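Endopolygalacturonase (PDB 1K5C) probably hydrolyses the alpha-1,4 links between galacturonic acid units within pectic polygalacturonan, as a glycoside hydrolase of family 28. Local coordinates at residues P59-G65 with P99-G105; D74-N80 with K111-N116; L257-S261 with A273-V278. One frame throughout, in Å; residues are numbered along the deposited sequence.

Interaction 1: P59-G65 with P99-G105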
ATOM      1  N   PRO A  59      10.972   6.647  -9.848  1.00 11.92           N
ATOM      2  CA  PRO A  59       9.660   7.253 -10.021  1.00 11.99           C
ATOM      3  C   PRO A  59       9.624   8.226 -11.191  1.00 11.13           C
ATOM      4  O   PRO A  59      10.588   8.912 -11.520  1.00 11.97           O
ATOM      5  CB  PRO A  59       9.480   8.075  -8.711  1.00 12.50           C
ATOM      6  CG  PRO A  59      10.867   8.294  -8.214  1.00 16.99           C
ATOM      7  CD  PRO A  59      11.694   7.122  -8.653  1.00 13.20           C
ATOM      8  N   LEU A  60       8.423   8.282 -11.854  1.00 10.81           N
ATOM      9  CA  LEU A  60       8.253   9.224 -12.956  1.00 11.07           C
ATOM     10  C   LEU A  60       7.759  10.592 -12.457  1.00 10.77           C
ATOM     11  O   LEU A  60       7.942  11.591 -13.180  1.00 11.62           O
ATOM     12  CB  LEU A  60       7.273   8.670 -13.996  1.00 11.28           C
ATOM     13  CG  LEU A  60       7.675   7.333 -14.626  1.00 11.05           C
ATOM     14  CD1 LEU A  60       6.640   6.944 -15.694  1.00 12.08           C
ATOM     15  CD2 LEU A  60       9.102   7.390 -15.212  1.00 12.09           C
ATOM     16  N   PHE A  61       7.205  10.626 -11.242  1.00 11.09           N
ATOM     17  CA  PHE A  61       6.769  11.859 -10.585  1.00 11.02           C
ATOM     18  C   PHE A  61       7.279  11.803  -9.164  1.00 10.61           C
ATOM     19  O   PHE A  61       7.008  10.802  -8.492  1.00 11.59           O
ATOM     20  CB  PHE A  61       5.232  11.945 -10.588  1.00 11.65           C
ATOM     21  CG  PHE A  61       4.689  13.127  -9.777  1.00 11.47           C
ATOM     22  CD1 PHE A  61       4.671  14.379 -10.314  1.00 13.34           C
ATOM     23  CD2 PHE A  61       4.227  12.942  -8.467  1.00 12.83           C
ATOM     24  CE1 PHE A  61       4.161  15.453  -9.572  1.00 14.10           C
ATOM     25  CE2 PHE A  61       3.696  14.006  -7.768  1.00 13.99           C
ATOM     26  CZ  PHE A  61       3.678  15.276  -8.321  1.00 13.34           C
ATOM     27  N   THR A  62       7.966  12.840  -8.718  1.00 10.80           N
ATOM     28  CA  THR A  62       8.416  12.947  -7.329  1.00 10.97           C
ATOM     29  C   THR A  62       8.018  14.323  -6.790  1.00 11.35           C
ATOM     30  O   THR A  62       8.343  15.330  -7.432  1.00 12.87           O
ATOM     31  CB  THR A  62       9.932  12.807  -7.211  1.00 11.90           C
ATOM     32  OG1 THR A  62      10.350  11.541  -7.755  1.00 12.37           O
ATOM     33  CG2 THR A  62      10.390  12.816  -5.751  1.00 13.81           C
ATOM     34  N   ILE A  63       7.403  14.340  -5.620  1.00 10.96           N
ATOM     35  CA  ILE A  63       7.159  15.603  -4.922  1.00 11.30           C
ATOM     36  C   ILE A  63       7.708  15.432  -3.516  1.00 11.36           C
ATOM     37  O   ILE A  63       7.509  14.409  -2.848  1.00 11.89           O
ATOM     38  CB  ILE A  63       5.669  15.999  -4.971  1.00 11.43           C
ATOM     39  CG1 ILE A  63       5.472  17.396  -4.318  1.00 12.25           C
ATOM     40  CG2 ILE A  63       4.732  14.953  -4.380  1.00 12.65           C
ATOM     41  CD1 ILE A  63       4.152  18.019  -4.660  1.00 13.07           C
ATOM     42  N   ASP A  64       8.488  16.450  -3.102  1.00 11.76           N
ATOM     43  CA  ASP A  64       9.183  16.411  -1.802  1.00 12.11           C
ATOM     44  C   ASP A  64       9.099  17.786  -1.208  1.00 12.02           C
ATOM     45  O   ASP A  64       9.593  18.746  -1.822  1.00 13.23           O
ATOM     46  CB  ASP A  64      10.623  15.980  -2.028  1.00 13.69           C
ATOM     47  CG  ASP A  64      11.427  15.774  -0.774  1.00 15.58           C
ATOM     48  OD1 ASP A  64      10.879  15.884   0.320  1.00 16.71           O
ATOM     49  OD2 ASP A  64      12.641  15.488  -0.929  1.00 20.69           O
ATOM     50  N   GLY A  65       8.497  17.926  -0.033  1.00 12.19           N
ATOM     51  CA  GLY A  65       8.447  19.231   0.628  1.00 12.63           C
ATOM     52  C   GLY A  65       7.890  19.034   2.044  1.00 12.01           C
ATOM     53  O   GLY A  65       7.516  17.922   2.424  1.00 12.69           O
ATOM     54  N   PRO A  99       8.477   2.966  -8.597  1.00 10.90           N
ATOM     55  CA  PRO A  99       7.041   3.306  -8.464  1.00 10.78           C
ATOM     56  C   PRO A  99       6.690   4.360  -9.503  1.00 10.38           C
ATOM     57  O   PRO A  99       7.569   4.995 -10.114  1.00 11.36           O
ATOM     58  CB  PRO A  99       6.962   3.847  -7.017  1.00 11.22           C
ATOM     59  CG  PRO A  99       8.300   4.510  -6.829  1.00 11.91           C
ATOM     60  CD  PRO A  99       9.280   3.585  -7.533  1.00 12.31           C
ATOM     61  N   PHE A 100       5.379   4.602  -9.673  1.00 10.10           N
ATOM     62  CA  PHE A 100       4.952   5.657 -10.596  1.00 10.38           C
ATOM     63  C   PHE A 100       5.169   7.021  -9.948  1.00 10.27           C
ATOM     64  O   PHE A 100       5.872   7.880 -10.499  1.00 10.58           O
ATOM     65  CB  PHE A 100       3.517   5.336 -11.020  1.00 10.38           C
ATOM     66  CG  PHE A 100       2.885   6.311 -11.995  1.00 10.13           C
ATOM     67  CD1 PHE A 100       3.636   7.152 -12.818  1.00 11.06           C
ATOM     68  CD2 PHE A 100       1.501   6.355 -12.088  1.00 11.52           C
ATOM     69  CE1 PHE A 100       2.980   8.020 -13.691  1.00 11.47           C
ATOM     70  CE2 PHE A 100       0.846   7.208 -12.942  1.00 11.99           C
ATOM     71  CZ  PHE A 100       1.592   8.069 -13.759  1.00 11.30           C
ATOM     72  N   LEU A 101       4.508   7.218  -8.781  1.00 10.22           N
ATOM     73  CA  LEU A 101       4.650   8.433  -7.998  1.00 10.29           C
ATOM     74  C   LEU A 101       5.458   8.152  -6.735  1.00 10.15           C
ATOM     75  O   LEU A 101       5.328   7.091  -6.132  1.00 10.87           O
ATOM     76  CB  LEU A 101       3.282   8.958  -7.528  1.00 10.98           C
ATOM     77  CG  LEU A 101       2.425   9.707  -8.522  1.00 14.64           C
ATOM     78  CD1 LEU A 101       2.021   8.941  -9.685  1.00 19.63           C
ATOM     79  CD2 LEU A 101       1.216  10.301  -7.799  1.00 15.44           C
ATOM     80  N   LYS A 102       6.216   9.177  -6.319  1.00 10.60           N
ATOM     81  CA  LYS A 102       6.929   9.169  -5.029  1.00 10.49           C
ATOM     82  C   LYS A 102       6.579  10.449  -4.297  1.00 10.19           C
ATOM     83  O   LYS A 102       6.717  11.540  -4.849  1.00 11.13           O
ATOM     84  CB  LYS A 102       8.449   9.104  -5.271  1.00 12.02           C
ATOM     85  CG  LYS A 102       9.318   9.303  -4.043  1.00 14.27           C
ATOM     86  CD  LYS A 102       9.059   8.215  -3.044  1.00 20.02           C
ATOM     87  CE  LYS A 102      10.295   7.536  -2.568  1.00 17.32           C
ATOM     88  NZ  LYS A 102       9.987   6.497  -1.543  1.00 14.54           N
ATOM     89  N   ILE A 103       6.119  10.300  -3.044  1.00 10.75           N
ATOM     90  CA  ILE A 103       5.727  11.424  -2.177  1.00 11.24           C
ATOM     91  C   ILE A 103       6.592  11.365  -0.925  1.00 11.59           C
ATOM     92  O   ILE A 103       6.603  10.336  -0.218  1.00 12.51           O
ATOM     93  CB  ILE A 103       4.246  11.388  -1.823  1.00 11.91           C
ATOM     94  CG1 ILE A 103       3.368  11.399  -3.072  1.00 12.92           C
ATOM     95  CG2 ILE A 103       3.896  12.543  -0.864  1.00 13.16           C
ATOM     96  CD1 ILE A 103       1.896  11.174  -2.822  1.00 13.90           C
ATOM     97  N   LYS A 104       7.345  12.453  -0.659  1.00 11.54           N
ATOM     98  CA  LYS A 104       8.265  12.540   0.439  1.00 12.24           C
ATOM     99  C   LYS A 104       7.979  13.805   1.256  1.00 11.47           C
ATOM    100  O   LYS A 104       7.483  14.809   0.706  1.00 12.49           O
ATOM    101  CB  LYS A 104       9.734  12.643  -0.078  1.00 13.84           C
ATOM    102  CG  LYS A 104      10.179  11.534  -0.951  1.00 15.96           C
ATOM    103  CD  LYS A 104      11.664  11.662  -1.218  1.00 22.82           C
ATOM    104  CE  LYS A 104      12.084  11.335  -2.589  1.00 38.71           C
ATOM    105  NZ  LYS A 104      13.578  11.501  -2.543  1.00 29.03           N
ATOM    106  N   GLY A 105       8.404  13.797   2.507  1.00 11.84           N
ATOM    107  CA  GLY A 105       8.329  14.984   3.355  1.00 11.72           C
ATOM    108  C   GLY A 105       7.079  14.920   4.243  1.00 11.67           C
ATOM    109  O   GLY A 105       6.894  13.977   4.997  1.00 12.66           O
TER
HETATM  110  O   HOH W   1      13.647  14.175  -3.140  1.00 29.83           O

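Interaction 2: D74-N80 with K111-N116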
ATOM      1  N   ASP A  74      -9.618  16.281  -8.216  1.00 11.59           N
ATOM      2  CA  ASP A  74     -10.055  15.065  -8.911  1.00 11.80           C
ATOM      3  C   ASP A  74      -9.323  14.836 -10.255  1.00 11.86           C
ATOM      4  O   ASP A  74      -9.760  14.050 -11.068  1.00 13.33           O
ATOM      5  CB  ASP A  74     -11.578  15.040  -9.090  1.00 13.48           C
ATOM      6  CG  ASP A  74     -12.320  14.871  -7.801  1.00 18.49           C
ATOM      7  OD1 ASP A  74     -11.847  14.129  -6.940  1.00 28.93           O
ATOM      8  OD2 ASP A  74     -13.441  15.412  -7.731  1.00 26.41           O
ATOM      9  N   HIS A  75      -8.152  15.465 -10.422  1.00 11.20           N
ATOM     10  CA  HIS A  75      -7.366  15.209 -11.630  1.00 10.98           C
ATOM     11  C   HIS A  75      -6.581  13.903 -11.535  1.00 10.66           C
ATOM     12  O   HIS A  75      -6.506  13.261 -10.487  1.00 11.27           O
ATOM     13  CB  HIS A  75      -6.454  16.413 -11.920  1.00 11.38           C
ATOM     14  CG  HIS A  75      -7.268  17.579 -12.348  1.00 11.61           C
ATOM     15  ND1 HIS A  75      -7.815  17.698 -13.590  1.00 14.56           N
ATOM     16  CD2 HIS A  75      -7.637  18.681 -11.620  1.00 13.12           C
ATOM     17  CE1 HIS A  75      -8.520  18.834 -13.649  1.00 16.93           C
ATOM     18  NE2 HIS A  75      -8.403  19.433 -12.522  1.00 16.75           N
ATOM     19  N   ILE A  76      -6.033  13.525 -12.706  1.00 10.68           N
ATOM     20  CA  ILE A  76      -5.464  12.188 -12.935  1.00 10.61           C
ATOM     21  C   ILE A  76      -3.998  12.280 -13.337  1.00 10.52           C
ATOM     22  O   ILE A  76      -3.632  13.115 -14.196  1.00 11.18           O
ATOM     23  CB  ILE A  76      -6.254  11.498 -14.065  1.00 10.98           C
ATOM     24  CG1 ILE A  76      -7.724  11.266 -13.665  1.00 12.18           C
ATOM     25  CG2 ILE A  76      -5.598  10.199 -14.495  1.00 12.10           C
ATOM     26  CD1 ILE A  76      -8.590  10.868 -14.829  1.00 13.49           C
ATOM     27  N   PHE A  77      -3.204  11.389 -12.751  1.00 10.43           N
ATOM     28  CA  PHE A  77      -1.864  11.034 -13.255  1.00 10.21           C
ATOM     29  C   PHE A  77      -2.039   9.721 -14.019  1.00 10.12           C
ATOM     30  O   PHE A  77      -2.373   8.696 -13.410  1.00 10.53           O
ATOM     31  CB  PHE A  77      -0.887  10.798 -12.100  1.00 10.88           C
ATOM     32  CG  PHE A  77      -0.558  12.015 -11.270  1.00 11.12           C
ATOM     33  CD1 PHE A  77      -1.358  12.358 -10.165  1.00 11.26           C
ATOM     34  CD2 PHE A  77       0.538  12.807 -11.547  1.00 12.77           C
ATOM     35  CE1 PHE A  77      -1.027  13.469  -9.386  1.00 11.95           C
ATOM     36  CE2 PHE A  77       0.859  13.890 -10.758  1.00 13.97           C
ATOM     37  CZ  PHE A  77       0.085  14.231  -9.651  1.00 12.97           C
ATOM     38  N   ASP A  78      -1.885   9.772 -15.350  1.00 10.22           N
ATOM     39  CA  ASP A  78      -2.145   8.607 -16.218  1.00 10.44           C
ATOM     40  C   ASP A  78      -0.806   7.953 -16.603  1.00 10.17           C
ATOM     41  O   ASP A  78       0.002   8.561 -17.327  1.00 10.79           O
ATOM     42  CB  ASP A  78      -2.912   9.073 -17.438  1.00 11.25           C
ATOM     43  CG  ASP A  78      -3.282   7.968 -18.424  1.00 10.67           C
ATOM     44  OD1 ASP A  78      -2.830   6.832 -18.262  1.00 11.16           O
ATOM     45  OD2 ASP A  78      -4.051   8.332 -19.353  1.00 12.16           O
ATOM     46  N   GLY A  79      -0.582   6.756 -16.095  1.00 10.22           N
ATOM     47  CA  GLY A  79       0.664   6.050 -16.303  1.00 10.78           C
ATOM     48  C   GLY A  79       0.705   5.202 -17.562  1.00 10.59           C
ATOM     49  O   GLY A  79       1.765   4.573 -17.851  1.00 10.85           O
ATOM     50  N   ASN A  80      -0.371   5.127 -18.356  1.00 10.63           N
ATOM     51  CA  ASN A  80      -0.354   4.335 -19.586  1.00 10.68           C
ATOM     52  C   ASN A  80       0.064   2.882 -19.317  1.00 10.55           C
ATOM     53  O   ASN A  80       0.731   2.247 -20.152  1.00 11.30           O
ATOM     54  CB  ASN A  80       0.562   4.981 -20.660  1.00 11.63           C
ATOM     55  CG  ASN A  80      -0.246   5.930 -21.507  1.00 11.20           C
ATOM     56  OD1 ASN A  80      -1.293   5.575 -22.035  1.00 12.99           O
ATOM     57  ND2 ASN A  80       0.241   7.154 -21.691  1.00 12.00           N
ATOM     58  N   LYS A 111      -7.474  14.034  -3.030  1.00 11.27           N
ATOM     59  CA  LYS A 111      -8.429  14.082  -4.153  1.00 11.70           C
ATOM     60  C   LYS A 111      -7.767  14.149  -5.500  1.00 11.13           C
ATOM     61  O   LYS A 111      -7.984  15.023  -6.339  1.00 11.81           O
ATOM     62  CB  LYS A 111      -9.407  15.254  -3.953  1.00 13.51           C
ATOM     63  CG  LYS A 111     -10.377  15.019  -2.787  1.00 16.55           C
ATOM     64  CD  LYS A 111     -11.419  13.957  -3.159  1.00 21.80           C
ATOM     65  CE  LYS A 111     -12.538  13.815  -2.180  1.00 41.18           C
ATOM     66  NZ  LYS A 111     -13.532  12.899  -2.862  1.00 38.78           N
ATOM     67  N   PHE A 112      -6.888  13.142  -5.763  1.00 11.82           N
ATOM     68  CA  PHE A 112      -6.451  12.901  -7.145  1.00 11.65           C
ATOM     69  C   PHE A 112      -6.475  11.400  -7.386  1.00 10.84           C
ATOM     70  O   PHE A 112      -6.631  10.586  -6.461  1.00 11.62           O
ATOM     71  CB  PHE A 112      -5.081  13.523  -7.446  1.00 11.93           C
ATOM     72  CG  PHE A 112      -3.955  12.996  -6.590  1.00 12.10           C
ATOM     73  CD1 PHE A 112      -3.267  11.848  -6.946  1.00 12.68           C
ATOM     74  CD2 PHE A 112      -3.590  13.716  -5.435  1.00 13.79           C
ATOM     75  CE1 PHE A 112      -2.180  11.417  -6.180  1.00 14.29           C
ATOM     76  CE2 PHE A 112      -2.531  13.289  -4.673  1.00 15.23           C
ATOM     77  CZ  PHE A 112      -1.836  12.130  -5.027  1.00 15.22           C
ATOM     78  N   GLU A 113      -6.290  11.055  -8.660  1.00 11.14           N
ATOM     79  CA  GLU A 113      -6.325   9.656  -9.097  1.00 10.93           C
ATOM     80  C   GLU A 113      -5.027   9.323  -9.812  1.00 10.69           C
ATOM     81  O   GLU A 113      -4.521  10.114 -10.612  1.00 11.66           O
ATOM     82  CB  GLU A 113      -7.502   9.447 -10.056  1.00 11.84           C
ATOM     83  CG  GLU A 113      -7.499   8.070 -10.741  1.00 12.29           C
ATOM     84  CD  GLU A 113      -8.754   7.824 -11.507  1.00 14.56           C
ATOM     85  OE1 GLU A 113      -9.844   7.881 -10.975  1.00 29.66           O
ATOM     86  OE2 GLU A 113      -8.642   7.452 -12.664  1.00 19.90           O
ATOM     87  N   VAL A 114      -4.511   8.143  -9.511  1.00 10.50           N
ATOM     88  CA  VAL A 114      -3.481   7.493 -10.316  1.00 10.83           C
ATOM     89  C   VAL A 114      -4.195   6.464 -11.176  1.00 10.96           C
ATOM     90  O   VAL A 114      -4.846   5.569 -10.625  1.00 12.75           O
ATOM     91  CB  VAL A 114      -2.420   6.841  -9.401  1.00 12.79           C
ATOM     92  CG1 VAL A 114      -1.489   5.995 -10.230  1.00 19.05           C
ATOM     93  CG2 VAL A 114      -1.706   7.954  -8.601  1.00 17.26           C
ATOM     94  N   LEU A 115      -4.093   6.631 -12.485  1.00 10.83           N
ATOM     95  CA  LEU A 115      -4.783   5.757 -13.440  1.00 10.93           C
ATOM     96  C   LEU A 115      -3.732   4.891 -14.158  1.00 10.65           C
ATOM     97  O   LEU A 115      -2.786   5.422 -14.778  1.00 11.23           O
ATOM     98  CB  LEU A 115      -5.523   6.618 -14.454  1.00 11.30           C
ATOM     99  CG  LEU A 115      -6.193   5.859 -15.612  1.00 11.26           C
ATOM    100  CD1 LEU A 115      -7.328   4.927 -15.107  1.00 12.33           C
ATOM    101  CD2 LEU A 115      -6.767   6.842 -16.623  1.00 13.16           C
ATOM    102  N   ASN A 116      -3.898   3.577 -14.084  1.00 10.23           N
ATOM    103  CA  ASN A 116      -3.068   2.656 -14.878  1.00 10.64           C
ATOM    104  C   ASN A 116      -1.555   2.881 -14.678  1.00 10.28           C
ATOM    105  O   ASN A 116      -0.796   3.141 -15.615  1.00 10.81           O
ATOM    106  CB  ASN A 116      -3.483   2.701 -16.348  1.00 11.02           C
ATOM    107  CG  ASN A 116      -4.951   2.320 -16.488  1.00 11.21           C
ATOM    108  OD1 ASN A 116      -5.462   1.510 -15.679  1.00 11.44           O
ATOM    109  ND2 ASN A 116      -5.596   2.873 -17.502  1.00 11.72           N
TER
HETATM  110  O   HOH W   2      -4.082   4.649 -19.272  1.00 13.31           O

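Interaction 3: L257-S261 with A273-V278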
ATOM      1  N   LEU A 257      -3.493 -14.171   6.642  1.00 11.44           N
ATOM      2  CA  LEU A 257      -2.272 -14.952   6.561  1.00 11.67           C
ATOM      3  C   LEU A 257      -1.155 -14.144   7.219  1.00 11.25           C
ATOM      4  O   LEU A 257      -0.797 -13.072   6.761  1.00 12.05           O
ATOM      5  CB  LEU A 257      -1.891 -15.329   5.119  1.00 12.08           C
ATOM      6  CG  LEU A 257      -0.547 -16.096   4.966  1.00 13.05           C
ATOM      7  CD1 LEU A 257      -0.589 -17.448   5.664  1.00 13.20           C
ATOM      8  CD2 LEU A 257      -0.198 -16.264   3.499  1.00 14.33           C
ATOM      9  N   ILE A 258      -0.673 -14.673   8.355  1.00 11.23           N
ATOM     10  CA  ILE A 258       0.427 -14.069   9.121  1.00 11.29           C
ATOM     11  C   ILE A 258       1.544 -15.080   9.023  1.00 10.81           C
ATOM     12  O   ILE A 258       1.377 -16.186   9.551  1.00 11.75           O
ATOM     13  CB  ILE A 258      -0.020 -13.732  10.532  1.00 12.52           C
ATOM     14  CG1 ILE A 258      -1.035 -12.515  10.422  1.00 13.96           C
ATOM     15  CG2 ILE A 258       1.171 -13.362  11.413  1.00 12.61           C
ATOM     16  CD1 ILE A 258      -1.804 -12.265  11.688  1.00 16.53           C
ATOM     17  N   SER A 259       2.632 -14.738   8.327  1.00 10.68           N
ATOM     18  CA  SER A 259       3.610 -15.755   7.996  1.00 10.80           C
ATOM     19  C   SER A 259       5.022 -15.206   7.912  1.00 10.77           C
ATOM     20  O   SER A 259       5.282 -14.151   7.357  1.00 11.68           O
ATOM     21  CB  SER A 259       3.254 -16.374   6.641  1.00 13.07           C
ATOM     22  OG  SER A 259       4.318 -17.252   6.216  1.00 14.29           O
ATOM     23  N   GLN A 260       5.944 -15.989   8.504  1.00 10.43           N
ATOM     24  CA  GLN A 260       7.368 -15.728   8.443  1.00 10.55           C
ATOM     25  C   GLN A 260       8.082 -16.671   7.463  1.00 10.56           C
ATOM     26  O   GLN A 260       9.316 -16.812   7.540  1.00 11.61           O
ATOM     27  CB  GLN A 260       7.957 -15.803   9.868  1.00 10.97           C
ATOM     28  CG  GLN A 260       7.525 -14.593  10.681  1.00 11.21           C
ATOM     29  CD  GLN A 260       7.716 -14.752  12.180  1.00 10.79           C
ATOM     30  OE1 GLN A 260       7.686 -15.867  12.736  1.00 11.43           O
ATOM     31  NE2 GLN A 260       7.878 -13.644  12.880  1.00 11.58           N
ATOM     32  N   SER A 261       7.356 -17.221   6.519  1.00 11.39           N
ATOM     33  CA  SER A 261       7.907 -18.130   5.497  1.00 11.55           C
ATOM     34  C   SER A 261       8.060 -17.471   4.124  1.00 11.84           C
ATOM     35  O   SER A 261       8.421 -18.181   3.159  1.00 12.82           O
ATOM     36  CB  SER A 261       7.036 -19.368   5.350  1.00 12.66           C
ATOM     37  OG  SER A 261       7.014 -20.096   6.599  1.00 13.81           O
ATOM     38  N   ALA A 273      12.587 -12.050  12.180  1.00 11.36           N
ATOM     39  CA  ALA A 273      11.707 -10.908  12.003  1.00 11.18           C
ATOM     40  C   ALA A 273      10.506 -11.024  12.952  1.00 10.88           C
ATOM     41  O   ALA A 273       9.356 -11.167  12.543  1.00 11.12           O
ATOM     42  CB  ALA A 273      11.232 -10.838  10.546  1.00 11.99           C
ATOM     43  N   PRO A 274      10.771 -11.004  14.261  1.00 10.98           N
ATOM     44  CA  PRO A 274       9.710 -11.303  15.246  1.00 11.31           C
ATOM     45  C   PRO A 274       8.494 -10.399  15.053  1.00 10.72           C
ATOM     46  O   PRO A 274       8.588  -9.191  14.874  1.00 11.12           O
ATOM     47  CB  PRO A 274      10.380 -11.020  16.609  1.00 12.29           C
ATOM     48  CG  PRO A 274      11.652 -10.269  16.268  1.00 12.45           C
ATOM     49  CD  PRO A 274      12.080 -10.828  14.925  1.00 11.72           C
ATOM     50  N   PHE A 275       7.306 -11.045  15.217  1.00 10.88           N
ATOM     51  CA  PHE A 275       6.014 -10.341  15.229  1.00 10.72           C
ATOM     52  C   PHE A 275       5.508 -10.314  16.667  1.00 10.96           C
ATOM     53  O   PHE A 275       5.467 -11.356  17.328  1.00 11.91           O
ATOM     54  CB  PHE A 275       4.959 -11.036  14.387  1.00 11.20           C
ATOM     55  CG  PHE A 275       5.246 -11.179  12.908  1.00 10.89           C
ATOM     56  CD1 PHE A 275       6.255 -10.486  12.272  1.00 11.11           C
ATOM     57  CD2 PHE A 275       4.465 -12.075  12.190  1.00 11.23           C
ATOM     58  CE1 PHE A 275       6.494 -10.681  10.894  1.00 11.35           C
ATOM     59  CE2 PHE A 275       4.658 -12.265  10.816  1.00 11.82           C
ATOM     60  CZ  PHE A 275       5.681 -11.557  10.172  1.00 11.07           C
ATOM     61  N   SER A 276       5.029  -9.158  17.112  1.00 11.08           N
ATOM     62  CA  SER A 276       4.483  -9.052  18.475  1.00 11.53           C
ATOM     63  C   SER A 276       3.258  -8.127  18.476  1.00 10.95           C
ATOM     64  O   SER A 276       3.139  -7.203  17.677  1.00 11.19           O
ATOM     65  CB  SER A 276       5.508  -8.595  19.460  1.00 13.10           C
ATOM     66  OG  SER A 276       6.080  -7.404  19.113  1.00 15.11           O
ATOM     67  N   ASP A 277       2.390  -8.423  19.434  1.00 11.40           N
ATOM     68  CA  ASP A 277       1.259  -7.520  19.783  1.00 11.66           C
ATOM     69  C   ASP A 277       0.393  -7.208  18.568  1.00 11.07           C
ATOM     70  O   ASP A 277       0.230  -6.046  18.183  1.00 11.98           O
ATOM     71  CB  ASP A 277       1.797  -6.256  20.453  1.00 12.56           C
ATOM     72  CG  ASP A 277       2.544  -6.565  21.693  0.79 15.37           C
ATOM     73  OD1 ASP A 277       2.539  -7.709  22.221  0.79 15.97           O
ATOM     74  OD2 ASP A 277       3.137  -5.567  22.210  0.79 25.99           O
ATOM     75  N   VAL A 278      -0.217  -8.270  18.015  1.00 11.47           N
ATOM     76  CA  VAL A 278      -1.107  -8.159  16.851  1.00 11.36           C
ATOM     77  C   VAL A 278      -2.551  -8.447  17.344  1.00 11.29           C
ATOM     78  O   VAL A 278      -2.813  -9.567  17.796  1.00 12.08           O
ATOM     79  CB  VAL A 278      -0.703  -9.146  15.742  1.00 11.58           C
ATOM     80  CG1 VAL A 278      -1.694  -9.064  14.592  1.00 12.09           C
ATOM     81  CG2 VAL A 278       0.722  -8.849  15.288  1.00 12.54           C
TER

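Interaction 1: P59-G65 with P99-G105
The F100 ring meets L60 at its edge, where CB of L60 is 4.1 Å from CD1 of F100. One face of that ring carries CD1 of its own neighbour, L101. The F61 ring meets L101 at a slant: CD2 of F61 lies 3.7 Å from CG of L101. The F61 side chain points inward; with CG anti to the backbone N (chi1 173°) the ring lies on the carbonyl-carbon side. I63 and I103 lie side by side on the same inner face, CG2 to CG1.

The outer face carries T62, D64, K102 and K104. CB of P59 rests 3.7 Å from CB of K102. The ammonium of K102 is held elsewhere, by S123 OG and G125 O. The D64 carboxylate crosses the base of the K104 side chain at a slant, OD1 of D64 being 3.5 Å from CB of K104. Their charged ends, D64 OD2 and K104 NZ, stay 4.4 Å apart. One water joins them, donating a hydrogen bond to D64 OD2 and accepting one from K104 NZ. OD1 of D64 also hydrogen-bonds a glycerol, probably from the crystallisation liquor.

The backbones run parallel, with F61 to G65 facing L101 to G105. F100 O takes two donors, L60 N and F61 N. K102 N then gives to F61 O at 2.8 Å, I63 N to K102 O, and K104 N to I63 O. The last bond, G65 N to K104 O, is weak at 3.4 Å. Apolar residues inside, polar ones outside and equivalent residues in register mark two successive coils of a right-handed parallel beta-helix, the fold of family 28.

Interaction 2: D74-N80 with K111-N116
F77 and F112 meet inside the parallel beta-helix, where 76-78 and 113-115 are paired strands of successive coils. Their rings form an offset edge-to-face pair. The edge of F77 points at a face of F112, with CE1 of F77 3.7 Å from CD1 of F112 and the planes at 73°. F112 CG lies between its backbone N and carbonyl carbon (chi1 61°), and from there the ring turns a face to the F77 edge.

In the parallel backbone ladder E113 N gives to H75 O, F77 N to E113 O, L115 N to F77 O and G79 N to L115 O. The bond from L115 N is nearly straight, 176° at its hydrogen. Before the strands, D74 N reaches K111 O at 2.8 Å.

Apolar contact on the outer face joins CG2 of I76 to CB of L115 at 3.6 Å. I76 also lies alongside E113.

At the far end D78 OD1 accepts from N80 N, closing an Asx turn. Without the D78 carboxylate, as with an alanine here, N80 N would probably lose its acceptor and the water linking to N116 one of its partners. D78 OD1 accepts a hydrogen bond from that water, 2.7 Å away, and the water accepts one from N116 ND2 at 2.9 Å.

Interaction 3: L257-S261 with A273-V278
Q260 and F275 come at each other from opposite directions and meet over a ring face. CG of Q260 makes a CH-pi contact, 3.9 Å from the centroid of the F275 ring. NE2 of Q260 lies over the centre of the same ring, 3.5 Å above its plane. The amide is turned 48° from the ring. Q260 runs straight on past CG (chi2 164°), and this carries the amide across the ring toward the F275 backbone.

Apolar packing takes the rim. CG2 of I258 sits near the ring plane at the edge, 3.6 Å from CD2 of F275. CD1 of I258 approaches CG1 of V278 at 4.3 Å. I227 and A229 also pack on F275.

The polar S259 O also comes to the ring edge, 3.8 Å from CZ of F275. One hydrogen bond joins the segments: NE2 of Q260 gives to A273 O at 2.9 Å, weakly and bent to 130° at the hydrogen. The other amide atom, OE1, accepts from N302 N. S259 OG hydrogen-bonds D265 O and, in an ST turn, S261 N.

Strands 257-259 and 275-278 are not paired; they belong to different sides of the beta-helix. The S259 side chain is about 6 Å from those of K228 and Y262, which bind galacturonate. The chemistry implies a buried amide satisfied at both oxygen and nitrogen while lying on an aromatic face.

How the interactions relate
Interactions 1 and 2 are neighbours, with centres about 14 Å apart. They alternate along the chain: 59-65, 74-80, 99-105, then 111-116. Each pairs strands of successive coils, but on different sides of the beta-helix. They touch through F100, whose ring packs on G79 and V114. Interaction 3 comes later in the chain, on the opposite side of the chain's centre. Its centre is about 30 Å from that of interaction 1 and 34 Å from that of interaction 2. Strands 61-65, 101-104 and 254-259 belong to one parallel sheet running along the helix. The first two contacts thus stack coils, whereas the third ties two sides together across the interior.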